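Local structure of phospholethanolamine N-methyltransferase 2 (Haemonchus contortus, 4KRI) at residues G218-G223 and F290-S295; R238-A241 and G245-V248. The protein probably transfers methyl groups from S-adenosylmethionine to phosphomonomethylethanolamine in nematode phosphocholine biosynthesis. All blocks are in the same frame, centred on the assembly; numbering follows the deposited sequence.

Contact 1 of 2, residues G218-G223 and F290-S295; sequences GPMKTG and FDYVFS
Met220 meets Tyr292 in a Met-aromatic contact that fastens the loop between helix 206-215 and strand 225-229 to strand 290-296, near the N-terminal ends of the parallel strands of the methyltransferase domain. The sulfur SD of Met220 lies over the middle of one ring face, 4.0 Å from the centroid of the Tyr292 ring and 9° off its normal. The methionine lies across the phenol: its CG sits near the hydroxyl end, 3.5 Å from CZ of Tyr292, while SD reaches back over the ring. With CG anti to the carbonyl carbon (chi1 -63°) and the next torsion extended, CG and SD lie over the same face; the chain then bends at chi3. The CB of Tyr292 is directed toward the loop, and its OH ends 3.3 Å from O of Pro219. The polar partner of that hydroxyl is OE1 of Gln224, which also accepts a hydrogen bond from N of Lys221, so a single amide oxygen links the phenol and the loop backbone. Phe217 adds an edge-to-face ring contact. The chemistry divides along the tyrosine: dispersion and sulfur-pi attraction hold the ring, while a hydrogen bond to Gln224, at the end of the same loop, anchors its OH.

Contact 2 of 2, residues R238-A241 and G245-V248; sequences RQAA and GLQV
Helix 235-244 ends by turning back at Gly245, whose N donates to O of Ala241 over 2.9 Å with an N-H...O angle of 131°. Gly245 leaves the helical conformation with positive phi (72°), and the chain then runs back alongside the last turns as it enters strand 247-252. On this return Ala241 offers a CA-H...O contact to the carbonyl of Leu246, CA to O 3.5 Å; that oxygen is buried and has no hydrogen-bonding partner in the model, so the CA-H...O contact may compensate it only in part. The side chains close the wedge between helix and strand. Val248 points its CB toward the helix, and chi1 of -175° sets CG2 anti to the carbonyl carbon, beside the backbone N, where it meets the methyl groups: it lies 3.9 Å from CB of Ala240 and 4.4 Å from CB of Ala241. CD1 of Leu246 reaches the same Ala240 CB from the loop side, at 4.1 Å, so this one methyl touches two branched side chains. The small alanine side chains are consistent with close packing of the helix on the strand, and Met226 of strand 225-229 also packs on Ala240 and Leu246. Strand 225-229, helix 235-244 and strand 247-252 form a beta-alpha-beta crossover between parallel neighbours, the arrangement of the Rossmann-like methyltransferase fold.

The two contacts, with centres about 9 Å apart, meet at the N-terminal ends of strands 225-229, 247-252 and 290-296. Gly223 N lies 2.8 Å from Gly245 O, a probable hydrogen bond that joins the loop of contact 1 to the turn of contact 2. Met220 is shared more directly: its SD lies 3.8 Å from CD1 of Leu246, so the sulfur that lies over the Tyr292 ring also borders the apolar cluster of contact 2. Strand 225-229 runs parallel to, and between, strands 247-252 and 290-296. The side chain of Val248 is about 10 Å from the bound S-adenosylhomocysteine. In contact 1, the side chain of Tyr292 is about 14 Å from the bound S-adenosylhomocysteine, so both side chains stand back from the ligand.

Contact 1 of 2, residues G218-G223 and F290-S295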
loop_
_atom_site.group_PDB
_atom_site.type_symbol
_atom_site.label_atom_id
_atom_site.label_comp_id
_atom_site.label_asym_id
_atom_site.label_seq_id
_atom_site.Cartn_x
_atom_site.Cartn_y
_atom_site.Cartn_z
ATOM N N GLY A 218 19.641 2.617 14.987
ATOM C CA GLY A 218 20.743 1.975 15.679
ATOM C C GLY A 218 21.186 0.747 14.908
ATOM O O GLY A 218 20.885 0.620 13.720
ATOM N N PRO A 219 21.899 -0.172 15.572
ATOM C CA PRO A 219 22.411 -1.372 14.899
ATOM C C PRO A 219 21.288 -2.221 14.310
ATOM O O PRO A 219 20.332 -2.559 15.016
ATOM C CB PRO A 219 23.105 -2.143 16.029
ATOM C CG PRO A 219 23.436 -1.106 17.056
ATOM C CD PRO A 219 22.309 -0.110 16.988
ATOM N N MET A 220 21.394 -2.524 13.021
ATOM C CA MET A 220 20.480 -3.450 12.358
ATOM C C MET A 220 21.303 -4.566 11.737
ATOM O O MET A 220 22.463 -4.355 11.367
ATOM C CB MET A 220 19.644 -2.713 11.308
ATOM C CG MET A 220 18.751 -1.630 11.928
ATOM S SD MET A 220 17.554 -0.939 10.762
ATOM C CE MET A 220 18.696 -0.207 9.619
ATOM N N LYS A 221 20.722 -5.758 11.638
ATOM C CA LYS A 221 21.467 -6.906 11.133
ATOM C C LYS A 221 20.845 -7.493 9.881
ATOM O O LYS A 221 19.633 -7.419 9.686
ATOM C CB LYS A 221 21.604 -7.978 12.218
ATOM C CG LYS A 221 22.416 -7.499 13.423
ATOM C CD LYS A 221 22.622 -8.599 14.452
ATOM C CE LYS A 221 23.322 -9.801 13.844
ATOM N NZ LYS A 221 23.953 -10.655 14.894
ATOM N N THR A 222 21.691 -8.072 9.036
ATOM C CA THR A 222 21.239 -8.739 7.829
ATOM C C THR A 222 20.137 -9.739 8.143
ATOM O O THR A 222 20.258 -10.542 9.074
ATOM C CB THR A 222 22.402 -9.491 7.160
ATOM O OG1 THR A 222 23.450 -8.556 6.880
ATOM C CG2 THR A 222 21.944 -10.147 5.874
ATOM N N GLY A 223 19.049 -9.679 7.384
ATOM C CA GLY A 223 18.019 -10.691 7.507
ATOM C C GLY A 223 16.903 -10.319 8.469
ATOM O O GLY A 223 15.866 -10.999 8.499
ATOM N N PHE A 290 7.684 -8.479 13.121
ATOM C CA PHE A 290 8.660 -7.538 12.562
ATOM C C PHE A 290 9.698 -7.061 13.563
ATOM O O PHE A 290 9.370 -6.688 14.689
ATOM C CB PHE A 290 7.955 -6.320 11.922
ATOM C CG PHE A 290 7.200 -6.669 10.666
ATOM C CD1 PHE A 290 7.873 -6.830 9.466
ATOM C CD2 PHE A 290 5.828 -6.861 10.689
ATOM C CE1 PHE A 290 7.185 -7.164 8.308
ATOM C CE2 PHE A 290 5.139 -7.200 9.526
ATOM C CZ PHE A 290 5.820 -7.347 8.345
ATOM N N ASP A 291 10.959 -7.033 13.131
ATOM C CA ASP A 291 12.008 -6.404 13.932
ATOM C C ASP A 291 11.895 -4.878 13.952
ATOM O O ASP A 291 12.222 -4.244 14.954
ATOM C CB ASP A 291 13.390 -6.814 13.415
ATOM C CG ASP A 291 13.639 -8.289 13.566
ATOM O OD1 ASP A 291 13.891 -8.725 14.719
ATOM O OD2 ASP A 291 13.567 -9.018 12.545
ATOM N N TYR A 292 11.442 -4.298 12.838
ATOM C CA TYR A 292 11.367 -2.853 12.671
ATOM C C TYR A 292 10.113 -2.487 11.930
ATOM O O TYR A 292 9.672 -3.209 11.043
ATOM C CB TYR A 292 12.564 -2.331 11.841
ATOM C CG TYR A 292 13.876 -2.769 12.411
ATOM C CD1 TYR A 292 14.390 -2.161 13.552
ATOM C CD2 TYR A 292 14.599 -3.799 11.824
ATOM C CE1 TYR A 292 15.593 -2.575 14.095
ATOM C CE2 TYR A 292 15.805 -4.224 12.363
ATOM C CZ TYR A 292 16.292 -3.605 13.495
ATOM O OH TYR A 292 17.485 -4.026 14.037
ATOM N N VAL A 293 9.541 -1.349 12.292
ATOM C CA VAL A 293 8.501 -0.745 11.489
ATOM C C VAL A 293 8.991 0.658 11.192
ATOM O O VAL A 293 9.381 1.405 12.095
ATOM C CB VAL A 293 7.158 -0.694 12.243
ATOM C CG1 VAL A 293 6.159 0.171 11.483
ATOM C CG2 VAL A 293 6.600 -2.107 12.411
ATOM N N PHE A 294 9.008 1.001 9.918
ATOM C CA PHE A 294 9.554 2.271 9.470
ATOM C C PHE A 294 8.475 2.988 8.695
ATOM O O PHE A 294 7.807 2.379 7.862
ATOM C CB PHE A 294 10.736 1.977 8.537
ATOM C CG PHE A 294 11.421 3.213 8.003
ATOM C CD1 PHE A 294 11.982 4.141 8.865
ATOM C CD2 PHE A 294 11.538 3.420 6.634
ATOM C CE1 PHE A 294 12.634 5.270 8.374
ATOM C CE2 PHE A 294 12.187 4.550 6.130
ATOM C CZ PHE A 294 12.745 5.469 7.001
ATOM N N SER A 295 8.298 4.284 8.925
ATOM C CA SER A 295 7.351 5.024 8.106
ATOM C C SER A 295 7.920 6.383 7.815
ATOM O O SER A 295 8.159 7.165 8.726
ATOM C CB SER A 295 5.993 5.149 8.783
ATOM O OG SER A 295 5.100 5.820 7.905
#

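Contact 2 of 2, residues R238-A241 and G245-V248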
loop_
_atom_site.group_PDB
_atom_site.type_symbol
_atom_site.label_atom_id
_atom_site.label_comp_id
_atom_site.label_asym_id
_atom_site.label_seq_id
_atom_site.Cartn_x
_atom_site.Cartn_y
_atom_site.Cartn_z
ATOM N N ARG A 238 13.925 -0.299 -0.916
ATOM C CA ARG A 238 15.014 -0.842 -1.705
ATOM C C ARG A 238 16.367 -0.499 -1.082
ATOM O O ARG A 238 17.304 -1.302 -1.126
ATOM C CB ARG A 238 14.917 -0.337 -3.156
ATOM C CG ARG A 238 13.704 -0.912 -3.915
ATOM C CD ARG A 238 13.879 -2.391 -4.214
ATOM N NE ARG A 238 15.063 -2.581 -5.057
ATOM C CZ ARG A 238 15.105 -2.322 -6.359
ATOM N NH1 ARG A 238 14.023 -1.885 -6.995
ATOM N NH2 ARG A 238 16.232 -2.507 -7.038
ATOM N N GLN A 239 16.457 0.691 -0.498
ATOM C CA GLN A 239 17.677 1.136 0.174
ATOM C C GLN A 239 17.944 0.389 1.484
ATOM O O GLN A 239 19.085 0.034 1.788
ATOM C CB GLN A 239 17.588 2.631 0.466
ATOM C CG GLN A 239 18.814 3.190 1.148
ATOM C CD GLN A 239 18.635 4.658 1.478
ATOM O OE1 GLN A 239 17.593 5.053 1.992
ATOM N NE2 GLN A 239 19.639 5.469 1.174
ATOM N N ALA A 240 16.891 0.167 2.261
ATOM C CA ALA A 240 17.022 -0.629 3.483
ATOM C C ALA A 240 17.551 -2.025 3.158
ATOM O O ALA A 240 18.417 -2.566 3.866
ATOM C CB ALA A 240 15.680 -0.704 4.220
ATOM N N ALA A 241 17.049 -2.607 2.071
ATOM C CA ALA A 241 17.498 -3.926 1.675
ATOM C C ALA A 241 18.931 -3.865 1.147
ATOM O O ALA A 241 19.776 -4.692 1.519
ATOM C CB ALA A 241 16.569 -4.525 0.622
ATOM N N GLY A 245 20.795 -5.066 4.157
ATOM C CA GLY A 245 20.470 -6.473 3.987
ATOM C C GLY A 245 19.211 -6.887 4.730
ATOM O O GLY A 245 19.025 -8.068 5.051
ATOM N N LEU A 246 18.353 -5.909 5.001
ATOM C CA LEU A 246 17.080 -6.183 5.654
ATOM C C LEU A 246 16.127 -6.851 4.673
ATOM O O LEU A 246 16.196 -6.607 3.463
ATOM C CB LEU A 246 16.454 -4.888 6.141
ATOM C CG LEU A 246 17.223 -4.187 7.262
ATOM C CD1 LEU A 246 16.554 -2.872 7.612
ATOM C CD2 LEU A 246 17.248 -5.104 8.463
ATOM N N GLN A 247 15.244 -7.696 5.200
ATOM C CA GLN A 247 14.092 -8.170 4.444
ATOM C C GLN A 247 12.976 -7.168 4.695
ATOM O O GLN A 247 12.592 -6.920 5.851
ATOM C CB GLN A 247 13.676 -9.559 4.918
ATOM C CG GLN A 247 12.457 -10.116 4.210
ATOM C CD GLN A 247 12.163 -11.540 4.625
ATOM O OE1 GLN A 247 11.392 -11.781 5.553
ATOM N NE2 GLN A 247 12.783 -12.491 3.945
ATOM N N VAL A 248 12.473 -6.563 3.625
ATOM C CA VAL A 248 11.564 -5.433 3.771
ATOM C C VAL A 248 10.250 -5.704 3.074
ATOM O O VAL A 248 10.239 -6.074 1.910
ATOM C CB VAL A 248 12.145 -4.142 3.164
ATOM C CG1 VAL A 248 11.210 -2.978 3.462
ATOM C CG2 VAL A 248 13.543 -3.872 3.710
#